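Long-range contacts in glucoamylase (Thermoanaerobacterium thermosaccharolyticum, PDB 1LF6), which is a family 15 glycoside hydrolase with glucan 1,4-alpha-glucosidase activity, probably releasing beta-D-glucose one unit at a time from the non-reducing ends of glucan chains: residues Y165-Y169 / L179-R183; G198-G202 / M219-S225; I485-T491 / Q500-R504; T491-L496 / K529-D533. All coordinates share one frame; numbering follows the deposited sequence.

Contact 1. Residues Y165-Y169 / L179-R183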
# COMPACT_ATOMS: atom_id res chain seq x y z
N TYR A 165 0.28 -8.87 24.59
CA TYR A 165 1.42 -8.61 25.46
C TYR A 165 2.05 -7.22 25.31
O TYR A 165 3.27 -7.09 25.22
CB TYR A 165 2.50 -9.68 25.25
CG TYR A 165 3.31 -9.96 26.50
CD1 TYR A 165 2.74 -10.62 27.59
CD2 TYR A 165 4.65 -9.57 26.58
CE1 TYR A 165 3.49 -10.89 28.74
CE2 TYR A 165 5.40 -9.83 27.73
CZ TYR A 165 4.81 -10.49 28.80
OH TYR A 165 5.56 -10.74 29.93
N ASN A 166 1.22 -6.19 25.27
CA ASN A 166 1.70 -4.82 25.19
C ASN A 166 1.73 -4.30 26.62
O ASN A 166 0.72 -4.32 27.31
CB ASN A 166 0.75 -3.97 24.34
CG ASN A 166 1.08 -4.01 22.86
OD1 ASN A 166 1.86 -3.19 22.37
ND2 ASN A 166 0.50 -4.97 22.15
N GLU A 167 2.90 -3.84 27.07
CA GLU A 167 3.04 -3.33 28.42
C GLU A 167 2.70 -1.84 28.48
O GLU A 167 3.35 -1.03 27.81
CB GLU A 167 4.46 -3.54 28.93
CG GLU A 167 4.63 -3.28 30.43
CD GLU A 167 6.06 -3.46 30.89
OE1 GLU A 167 6.71 -4.45 30.47
OE2 GLU A 167 6.54 -2.63 31.69
N GLY A 168 1.69 -1.49 29.27
CA GLY A 168 1.30 -0.10 29.39
C GLY A 168 1.47 0.42 30.81
O GLY A 168 1.29 -0.32 31.78
N TYR A 169 1.83 1.69 30.92
CA TYR A 169 2.03 2.33 32.21
C TYR A 169 2.01 3.85 32.06
O TYR A 169 1.93 4.38 30.95
CB TYR A 169 3.35 1.87 32.84
CG TYR A 169 4.55 2.02 31.95
CD1 TYR A 169 5.44 3.09 32.11
CD2 TYR A 169 4.83 1.09 30.95
CE1 TYR A 169 6.56 3.22 31.30
CE2 TYR A 169 5.95 1.21 30.14
CZ TYR A 169 6.81 2.27 30.32
OH TYR A 169 7.93 2.38 29.52
N LEU A 179 1.11 8.69 28.74
CA LEU A 179 0.74 7.27 28.78
C LEU A 179 1.81 6.56 27.97
O LEU A 179 2.01 6.86 26.79
CB LEU A 179 -0.64 7.05 28.16
CG LEU A 179 -1.86 7.36 29.04
CD1 LEU A 179 -1.76 8.76 29.60
CD2 LEU A 179 -3.13 7.19 28.22
N MET A 180 2.51 5.62 28.60
CA MET A 180 3.58 4.89 27.93
C MET A 180 3.19 3.47 27.54
O MET A 180 2.32 2.86 28.16
CB MET A 180 4.81 4.83 28.84
CG MET A 180 5.19 6.16 29.48
SD MET A 180 5.65 7.40 28.27
CE MET A 180 7.21 6.72 27.71
N ALA A 181 3.85 2.95 26.51
CA ALA A 181 3.62 1.60 26.03
C ALA A 181 4.95 1.07 25.52
O ALA A 181 5.75 1.82 24.95
CB ALA A 181 2.59 1.59 24.91
N LYS A 182 5.21 -0.21 25.73
CA LYS A 182 6.46 -0.78 25.27
C LYS A 182 6.39 -2.27 24.98
O LYS A 182 5.48 -2.98 25.43
CB LYS A 182 7.57 -0.51 26.30
CG LYS A 182 7.34 -1.14 27.66
CD LYS A 182 8.17 -2.41 27.86
CE LYS A 182 9.65 -2.08 27.99
NZ LYS A 182 10.47 -3.30 28.21
N ARG A 183 7.35 -2.73 24.19
CA ARG A 183 7.49 -4.13 23.82
C ARG A 183 8.87 -4.20 23.18
O ARG A 183 9.12 -3.56 22.16
CB ARG A 183 6.43 -4.55 22.80
CG ARG A 183 6.35 -6.06 22.67
CD ARG A 183 5.93 -6.50 21.28
NE ARG A 183 6.42 -7.86 21.03
CZ ARG A 183 6.45 -8.44 19.84
NH1 ARG A 183 6.93 -9.68 19.73
NH2 ARG A 183 6.02 -7.80 18.76

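Contact 2. Residues G198-G202 / M219-S225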
# COMPACT_ATOMS: atom_id res chain seq x y z
N GLY A 198 -7.92 12.76 33.22
CA GLY A 198 -7.89 11.45 33.86
C GLY A 198 -7.38 10.41 32.87
O GLY A 198 -7.51 10.59 31.66
N TYR A 199 -6.80 9.33 33.38
CA TYR A 199 -6.27 8.27 32.53
C TYR A 199 -6.56 6.88 33.08
O TYR A 199 -6.92 6.72 34.24
CB TYR A 199 -4.76 8.46 32.35
CG TYR A 199 -4.00 8.52 33.66
CD1 TYR A 199 -3.83 7.39 34.45
CD2 TYR A 199 -3.47 9.73 34.11
CE1 TYR A 199 -3.16 7.45 35.67
CE2 TYR A 199 -2.79 9.80 35.32
CZ TYR A 199 -2.64 8.67 36.10
OH TYR A 199 -1.97 8.75 37.31
N SER A 200 -6.39 5.87 32.22
CA SER A 200 -6.61 4.48 32.61
C SER A 200 -6.13 3.52 31.53
O SER A 200 -6.46 3.67 30.36
CB SER A 200 -8.10 4.23 32.88
OG SER A 200 -8.31 2.91 33.33
N ILE A 201 -5.34 2.54 31.95
CA ILE A 201 -4.81 1.54 31.04
C ILE A 201 -5.49 0.22 31.39
O ILE A 201 -5.15 -0.42 32.39
CB ILE A 201 -3.29 1.40 31.20
CG1 ILE A 201 -2.64 2.78 31.01
CG2 ILE A 201 -2.74 0.41 30.18
CD1 ILE A 201 -1.17 2.82 31.33
N GLY A 202 -6.45 -0.19 30.56
CA GLY A 202 -7.17 -1.42 30.82
C GLY A 202 -7.01 -2.49 29.75
O GLY A 202 -6.38 -2.27 28.73
N MET A 219 -15.55 7.49 33.00
CA MET A 219 -14.43 6.74 33.55
C MET A 219 -14.60 6.40 35.02
O MET A 219 -14.75 7.28 35.87
CB MET A 219 -13.12 7.51 33.35
CG MET A 219 -12.56 7.44 31.95
SD MET A 219 -10.99 8.31 31.80
CE MET A 219 -9.84 7.08 32.41
N THR A 220 -14.56 5.10 35.31
CA THR A 220 -14.70 4.59 36.67
C THR A 220 -13.35 4.08 37.15
O THR A 220 -12.98 4.26 38.31
CB THR A 220 -15.73 3.44 36.72
OG1 THR A 220 -16.98 3.89 36.19
CG2 THR A 220 -15.94 2.99 38.15
N LYS A 221 -12.62 3.43 36.25
CA LYS A 221 -11.31 2.90 36.58
C LYS A 221 -10.21 3.85 36.13
O LYS A 221 -10.36 4.57 35.14
CB LYS A 221 -11.10 1.52 35.94
CG LYS A 221 -12.00 0.41 36.49
CD LYS A 221 -13.43 0.54 36.00
CE LYS A 221 -14.27 -0.66 36.42
NZ LYS A 221 -15.63 -0.63 35.82
N HIS A 222 -9.10 3.84 36.86
CA HIS A 222 -7.97 4.70 36.54
C HIS A 222 -6.66 3.95 36.70
O HIS A 222 -5.74 4.41 37.38
CB HIS A 222 -7.99 5.95 37.43
CG HIS A 222 -9.12 6.89 37.13
ND1 HIS A 222 -9.17 7.63 35.97
CD2 HIS A 222 -10.25 7.17 37.82
CE1 HIS A 222 -10.29 8.34 35.96
NE2 HIS A 222 -10.96 8.08 37.07
N TYR A 223 -6.59 2.78 36.07
CA TYR A 223 -5.40 1.94 36.14
C TYR A 223 -4.21 2.64 35.50
O TYR A 223 -4.36 3.36 34.52
CB TYR A 223 -5.67 0.62 35.43
CG TYR A 223 -6.87 -0.13 35.94
CD1 TYR A 223 -6.98 -0.48 37.29
CD2 TYR A 223 -7.89 -0.52 35.08
CE1 TYR A 223 -8.07 -1.21 37.76
CE2 TYR A 223 -8.98 -1.24 35.53
CZ TYR A 223 -9.07 -1.59 36.87
OH TYR A 223 -10.14 -2.33 37.32
N ASP A 224 -3.02 2.41 36.05
CA ASP A 224 -1.82 3.02 35.51
C ASP A 224 -0.79 1.96 35.13
O ASP A 224 0.39 2.26 34.96
CB ASP A 224 -1.22 4.02 36.51
CG ASP A 224 -0.77 3.37 37.81
OD1 ASP A 224 -0.43 4.12 38.76
OD2 ASP A 224 -0.75 2.12 37.90
N SER A 225 -1.26 0.73 34.99
CA SER A 225 -0.38 -0.39 34.64
C SER A 225 -1.19 -1.57 34.10
O SER A 225 -2.27 -1.88 34.59
CB SER A 225 0.41 -0.82 35.87
OG SER A 225 1.23 -1.95 35.60
O HOH W 1 -1.75 6.30 38.97

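Contact 3. Residues I485-T491 / Q500-R504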
# COMPACT_ATOMS: atom_id res chain seq x y z
N ILE A 485 6.10 -17.83 -28.05
CA ILE A 485 4.99 -17.34 -27.25
C ILE A 485 3.65 -17.83 -27.79
O ILE A 485 2.85 -18.40 -27.05
CB ILE A 485 4.98 -15.78 -27.20
CG1 ILE A 485 6.15 -15.29 -26.35
CG2 ILE A 485 3.65 -15.28 -26.62
CD1 ILE A 485 6.27 -13.78 -26.29
N ASP A 486 3.43 -17.63 -29.09
CA ASP A 486 2.18 -18.05 -29.71
C ASP A 486 1.97 -19.55 -29.65
O ASP A 486 0.90 -20.01 -29.27
CB ASP A 486 2.13 -17.58 -31.17
CG ASP A 486 1.96 -16.08 -31.28
OD1 ASP A 486 1.88 -15.57 -32.42
OD2 ASP A 486 1.89 -15.41 -30.23
N ASN A 487 2.98 -20.32 -30.02
CA ASN A 487 2.83 -21.77 -30.01
C ASN A 487 2.64 -22.35 -28.62
O ASN A 487 2.06 -23.42 -28.47
CB ASN A 487 4.01 -22.43 -30.72
CG ASN A 487 3.78 -22.54 -32.22
OD1 ASN A 487 3.16 -21.68 -32.84
ND2 ASN A 487 4.31 -23.60 -32.82
N LEU A 488 3.09 -21.63 -27.59
CA LEU A 488 2.94 -22.14 -26.23
C LEU A 488 1.73 -21.61 -25.47
O LEU A 488 1.24 -22.28 -24.56
CB LEU A 488 4.21 -21.84 -25.42
CG LEU A 488 5.47 -22.61 -25.81
CD1 LEU A 488 6.66 -22.07 -25.04
CD2 LEU A 488 5.27 -24.09 -25.51
N THR A 489 1.22 -20.43 -25.83
CA THR A 489 0.12 -19.85 -25.06
C THR A 489 -1.15 -19.47 -25.81
O THR A 489 -2.16 -19.17 -25.19
CB THR A 489 0.62 -18.60 -24.30
OG1 THR A 489 0.91 -17.56 -25.23
CG2 THR A 489 1.88 -18.91 -23.51
N TYR A 490 -1.09 -19.48 -27.13
CA TYR A 490 -2.25 -19.12 -27.94
C TYR A 490 -3.07 -20.34 -28.36
O TYR A 490 -2.64 -21.14 -29.20
CB TYR A 490 -1.78 -18.34 -29.18
CG TYR A 490 -2.89 -17.76 -30.02
CD1 TYR A 490 -3.20 -18.29 -31.27
CD2 TYR A 490 -3.63 -16.66 -29.57
CE1 TYR A 490 -4.20 -17.74 -32.07
CE2 TYR A 490 -4.63 -16.09 -30.36
CZ TYR A 490 -4.91 -16.64 -31.60
OH TYR A 490 -5.89 -16.07 -32.39
N THR A 491 -4.25 -20.50 -27.78
CA THR A 491 -5.09 -21.64 -28.15
C THR A 491 -5.96 -21.30 -29.36
O THR A 491 -6.29 -20.14 -29.60
CB THR A 491 -6.02 -22.08 -26.99
OG1 THR A 491 -6.65 -23.32 -27.32
CG2 THR A 491 -7.09 -21.02 -26.72
N GLN A 500 -10.29 -18.79 -30.33
CA GLN A 500 -8.94 -18.32 -30.61
C GLN A 500 -8.55 -17.19 -29.66
O GLN A 500 -9.16 -16.11 -29.70
CB GLN A 500 -8.86 -17.83 -32.05
CG GLN A 500 -9.12 -18.91 -33.08
CD GLN A 500 -9.68 -18.35 -34.38
OE1 GLN A 500 -10.90 -18.28 -34.56
NE2 GLN A 500 -8.80 -17.93 -35.27
N TYR A 501 -7.54 -17.42 -28.83
CA TYR A 501 -7.08 -16.42 -27.87
C TYR A 501 -5.92 -16.89 -27.00
O TYR A 501 -5.70 -18.09 -26.85
CB TYR A 501 -8.24 -16.03 -26.94
CG TYR A 501 -8.98 -17.21 -26.33
CD1 TYR A 501 -10.08 -17.78 -26.97
CD2 TYR A 501 -8.59 -17.75 -25.09
CE1 TYR A 501 -10.78 -18.85 -26.40
CE2 TYR A 501 -9.28 -18.82 -24.52
CZ TYR A 501 -10.38 -19.36 -25.18
OH TYR A 501 -11.10 -20.39 -24.61
N TYR A 502 -5.18 -15.94 -26.43
CA TYR A 502 -4.10 -16.29 -25.52
C TYR A 502 -4.81 -16.71 -24.23
O TYR A 502 -5.78 -16.07 -23.83
CB TYR A 502 -3.21 -15.08 -25.20
CG TYR A 502 -2.29 -14.64 -26.31
CD1 TYR A 502 -2.54 -13.49 -27.05
CD2 TYR A 502 -1.17 -15.40 -26.65
CE1 TYR A 502 -1.70 -13.09 -28.09
CE2 TYR A 502 -0.32 -15.02 -27.69
CZ TYR A 502 -0.59 -13.86 -28.41
OH TYR A 502 0.22 -13.51 -29.46
N ILE A 503 -4.33 -17.77 -23.60
CA ILE A 503 -4.94 -18.20 -22.36
C ILE A 503 -4.12 -17.64 -21.21
O ILE A 503 -3.05 -17.08 -21.44
CB ILE A 503 -5.01 -19.75 -22.25
CG1 ILE A 503 -3.61 -20.37 -22.24
CG2 ILE A 503 -5.83 -20.29 -23.42
CD1 ILE A 503 -3.61 -21.92 -22.22
N ARG A 504 -4.61 -17.76 -19.98
CA ARG A 504 -3.88 -17.25 -18.84
C ARG A 504 -2.52 -17.92 -18.71
O ARG A 504 -1.49 -17.26 -18.58
CB ARG A 504 -4.67 -17.48 -17.54
CG ARG A 504 -3.91 -17.00 -16.31
CD ARG A 504 -4.64 -17.29 -15.02
NE ARG A 504 -3.80 -16.97 -13.86
CZ ARG A 504 -4.06 -17.36 -12.61
NH1 ARG A 504 -3.23 -17.02 -11.63
NH2 ARG A 504 -5.13 -18.10 -12.35

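Contact 4. Residues T491-L496 / K529-D533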
# COMPACT_ATOMS: atom_id res chain seq x y z
N THR A 491 -4.25 -20.50 -27.78
CA THR A 491 -5.09 -21.64 -28.15
C THR A 491 -5.96 -21.30 -29.36
O THR A 491 -6.29 -20.14 -29.60
CB THR A 491 -6.02 -22.08 -26.99
OG1 THR A 491 -6.65 -23.32 -27.32
CG2 THR A 491 -7.09 -21.02 -26.72
N GLU A 492 -6.31 -22.33 -30.12
CA GLU A 492 -7.15 -22.18 -31.29
C GLU A 492 -8.26 -23.21 -31.12
O GLU A 492 -9.09 -23.41 -32.00
CB GLU A 492 -6.33 -22.46 -32.54
CG GLU A 492 -5.15 -21.52 -32.69
CD GLU A 492 -4.09 -22.03 -33.63
OE1 GLU A 492 -4.29 -21.93 -34.86
OE2 GLU A 492 -3.06 -22.54 -33.14
N ASN A 493 -8.27 -23.84 -29.94
CA ASN A 493 -9.25 -24.87 -29.62
C ASN A 493 -9.93 -24.58 -28.28
O ASN A 493 -10.29 -25.51 -27.56
CB ASN A 493 -8.54 -26.22 -29.56
CG ASN A 493 -9.50 -27.38 -29.56
OD1 ASN A 493 -9.17 -28.47 -29.09
ND2 ASN A 493 -10.70 -27.17 -30.09
N GLY A 494 -10.09 -23.30 -27.95
CA GLY A 494 -10.71 -22.93 -26.69
C GLY A 494 -12.23 -22.90 -26.72
O GLY A 494 -12.82 -22.66 -27.76
N PRO A 495 -12.89 -23.13 -25.57
CA PRO A 495 -14.35 -23.14 -25.47
C PRO A 495 -14.99 -21.75 -25.52
O PRO A 495 -16.18 -21.62 -25.77
CB PRO A 495 -14.60 -23.82 -24.13
CG PRO A 495 -13.44 -23.34 -23.31
CD PRO A 495 -12.27 -23.47 -24.27
N LEU A 496 -14.18 -20.71 -25.28
CA LEU A 496 -14.70 -19.35 -25.28
C LEU A 496 -14.74 -18.71 -26.66
O LEU A 496 -13.87 -18.95 -27.49
CB LEU A 496 -13.88 -18.48 -24.33
CG LEU A 496 -13.84 -18.88 -22.86
CD1 LEU A 496 -12.89 -17.98 -22.09
CD2 LEU A 496 -15.25 -18.80 -22.27
N LYS A 529 -7.72 -23.95 -21.05
CA LYS A 529 -8.34 -23.18 -22.12
C LYS A 529 -9.59 -22.40 -21.71
O LYS A 529 -10.07 -21.56 -22.48
CB LYS A 529 -8.66 -24.11 -23.30
CG LYS A 529 -7.42 -24.71 -23.95
CD LYS A 529 -7.79 -25.75 -24.98
CE LYS A 529 -8.35 -27.00 -24.31
NZ LYS A 529 -8.74 -28.00 -25.32
N GLU A 530 -10.11 -22.66 -20.52
CA GLU A 530 -11.29 -21.94 -20.03
C GLU A 530 -10.89 -20.65 -19.32
O GLU A 530 -11.74 -19.80 -19.04
CB GLU A 530 -12.06 -22.78 -18.99
CG GLU A 530 -12.61 -24.12 -19.45
CD GLU A 530 -13.34 -24.83 -18.31
OE1 GLU A 530 -14.36 -24.28 -17.83
OE2 GLU A 530 -12.90 -25.93 -17.89
N ILE A 531 -9.61 -20.50 -19.04
CA ILE A 531 -9.14 -19.33 -18.29
C ILE A 531 -8.39 -18.26 -19.07
O ILE A 531 -7.33 -18.53 -19.65
CB ILE A 531 -8.22 -19.78 -17.13
CG1 ILE A 531 -8.84 -20.99 -16.41
CG2 ILE A 531 -7.98 -18.64 -16.17
CD1 ILE A 531 -10.20 -20.73 -15.77
N VAL A 532 -8.94 -17.05 -19.09
CA VAL A 532 -8.29 -15.93 -19.76
C VAL A 532 -7.89 -14.90 -18.69
O VAL A 532 -8.47 -14.87 -17.61
CB VAL A 532 -9.19 -15.27 -20.84
CG1 VAL A 532 -9.41 -16.25 -21.98
CG2 VAL A 532 -10.52 -14.81 -20.25
N ASP A 533 -6.89 -14.08 -19.01
CA ASP A 533 -6.34 -13.11 -18.07
C ASP A 533 -5.89 -11.86 -18.84
O ASP A 533 -5.14 -11.97 -19.81
CB ASP A 533 -5.15 -13.79 -17.38
CG ASP A 533 -4.52 -12.95 -16.29
OD1 ASP A 533 -4.42 -11.71 -16.46
OD2 ASP A 533 -4.09 -13.54 -15.27

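Contact 1. Residues Y165-Y169 / L179-R183
Glu-167 and Lys-182 exchange two backbone hydrogen bonds, Glu-167 N to Lys-182 O at 3.2 Å and Lys-182 N to Glu-167 O at 2.9 Å. Two residues along this antiparallel beta hairpin, Tyr-169 and Met-180 repeat the pattern, with Tyr-169 N at 3.0 Å from Met-180 O and Met-180 N at 2.7 Å from Tyr-169 O. Gly-168 and Ala-181 form the non-hydrogen-bonded pair in between. Their strands, 166-173 and 176-183, belong to the larger sheet of the N-terminal beta sandwich. Strand 186-192 pairs with the far side of strand 176-183, and strand 225-228 with the far side of strand 166-173.

The Tyr-169 ring packs on both Met-180 and Lys-182. Its CG stands between the backbone N and the carbonyl carbon (chi1 53°), which folds the ring back over Met-180. Met-180 CB then sits over one face, 3.6 Å from the ring centroid and 20° off the normal, as a CH-pi contact. Lys-182 CG comes in at the edge of the same ring, 3.7 Å from Tyr-169 CE2. Beyond the hairpin, the phenol OH hydrogen-bonds to Asp-254 and the ring makes a cation-pi contact with Arg-16.

Glu-167 and Lys-182 extend alongside each other in the same direction, but the aliphatic part of the lysine does the touching. The carboxylate oxygens have long, weak ion pairs with Arg-16 and Arg-227. Lys-182 CD is 3.6 Å from Glu-167 OE1, whereas Lys-182 NZ stays 4.5 Å from that oxygen, too far for a salt bridge.

Contact 2. Residues G198-G202 / M219-S225
The edge strand 198-203 of the seven-stranded sheet in the N-terminal sandwich receives a loop along its outer margin, Ser-200 lying against His-222 and Tyr-223. The strand's other margin is taken: Gly-198, Ser-200 and Gly-202 make backbone bonds to strand 230-236. Tyr-199 O and Ile-201 N face the loop instead. Ile-201 N donates to Tyr-223 O at 2.9 Å, and Tyr-199 O accepts from His-222 ND1 at 3.0 Å. The accepting oxygen lies only 8° out of the imidazole plane, which favours this rotation of the ring, although the nitrogen stands above the Tyr-199 carbonyl plane.

Ser-200 fits into the bend of the loop. With OG anti to the backbone N (chi1 -177°), its hydroxyl oxygen takes a rather bent bond from Tyr-223 N at 3.2 Å. On the same side chain, Ser-200 CB is pressed by the methyl end of Met-219, CE lying 3.4 Å away, tighter than usual carbon packing. Tyr-223 lays its CB 3.3 Å from Ile-201 O.

Tyr-199 and Asp-224 lie side by side, ring and carboxylate planes 14° apart. One water joins their ends, accepting from Tyr-199 OH at 3.0 Å and donating to Asp-224 OD1 at 2.6 Å. The carboxylate is also gripped by the backbone N atoms of Asn-19 and Ile-20, tying in the N-terminal segment. Ile-201 CD1 packs on the Asp-224 backbone just before the chain enters strand 225-228 of the other sheet. Strand 198-203, helix 209-216 and this loop together link the two sheets of the beta sandwich, the loop packing back on the strand.

Contact 3. Residues I485-T491 / Q500-R504
Tyr-502 reaches back to the end of helix 468-489 and touches it with both its hydroxyl and its ring. Tyr-502 OH donates to Asp-486 OD2 at 2.6 Å, meeting the carboxylate on its syn side but 33° out of its plane. The same oxygen is in a salt bridge with Lys-545, which would favour the charged carboxylate. At the ring edge, Thr-489 OG1 comes within 3.3 Å of Tyr-502 CD2, while its hydroxyl donates to Ile-485 O one helical turn back.

Tyr-490 approaches Tyr-502 from over the ring. Its CD2 sits above the centre of one face, giving an edge-to-face pair with centroids 5.2 Å apart and planes at 65°. These two tyrosines are the non-hydrogen-bonded pair of a very short antiparallel beta hairpin, strands 490-491 and 501-502, that follows directly on the helix in the catalytic (alpha/alpha) barrel domain. One more backbone bond, Ile-503 N to Thr-489 O at 3.0 Å, ties the helix end to the chain after strand 501-502.

Thr-491 closes the next pair with Tyr-501: Thr-491 N lies 3.0 Å from Tyr-501 O, and Tyr-501 N 3.1 Å from Thr-491 O. Thr-491 CG2, placed between its backbone N and carbonyl carbon with OG1 anti (chi1 -170°), stands over one face of the Tyr-501 ring, 3.9 Å from the centroid, a CH-pi contact. That methyl also meets Ile-503 CG2 at 3.6 Å.

Contact 4. Residues T491-L496 / K529-D533
Lys-529 lays its aliphatic chain across the 491-496 loop. Its CD lies 3.6 Å from both Thr-491 OG1 and Asn-493 O, while its CB packs by Gly-494 CA and Pro-495 CD. A bend at chi3 (-69°) brings the ammonium group beside Asn-493, with NZ 3.7 Å from Asn-493 O and 3.8 Å from Asn-493 OD1.

The proline comes in at about a right angle to Lys-529, with Pro-495 CD 3.4 Å from Lys-529 O. Beyond it, Leu-496 and Val-532 meet tip to tip, Leu-496 CD1 to Val-532 CG1 at 3.9 Å. Both lean on Val-558 and Thr-562 of helix 550-562. No hydrogen bond links the two segments; this is van der Waals packing, much of it aliphatic carbon against backbone or hydroxyl oxygen, between two loops of the catalytic (alpha/alpha) barrel domain, one the long loop between strands 490-491 and 501-502, the other a 3-10 turn and the chain after it.

Polar partners set this shell in place. Thr-491 OG1 accepts from Asn-493 N at 3.1 Å, an ST turn at the start of the loop, and also hydrogen-bonds to Pro-511 O and Asp-512 OD1, which would have to share its one proton. The charge of Lys-529 is met by a salt bridge to Asp-514 and a hydrogen bond to Asp-512 O. Tyr-501 OH sits between the loops, hydrogen-bonded to both Lys-529 O and Leu-496 N.

How the contacts relate
The four contacts fall into two pairs at opposite sides of the chain's centre. Contacts 1 and 2, with centres about 13 Å apart, share the N-terminal sandwich and touch most closely where Ile-201 CD1 packs on the Gly-168/Tyr-169 backbone, 3.2 Å from Tyr-169 N. Contacts 3 and 4, centres about 8 Å apart, lie in the catalytic domain, about 57 Å or more from the first pair, centre to centre; they share Thr-491, and Arg-504 N probably bonds to Ile-531 O at 2.8 Å. Contact 3 is nearer the chemistry: the Thr-489 side chain is about 10 Å from that of Glu-435, the likely proton acceptor, and Arg-504, ending segment 500-504, bridges Glu-435 and Glu-439 through NH1.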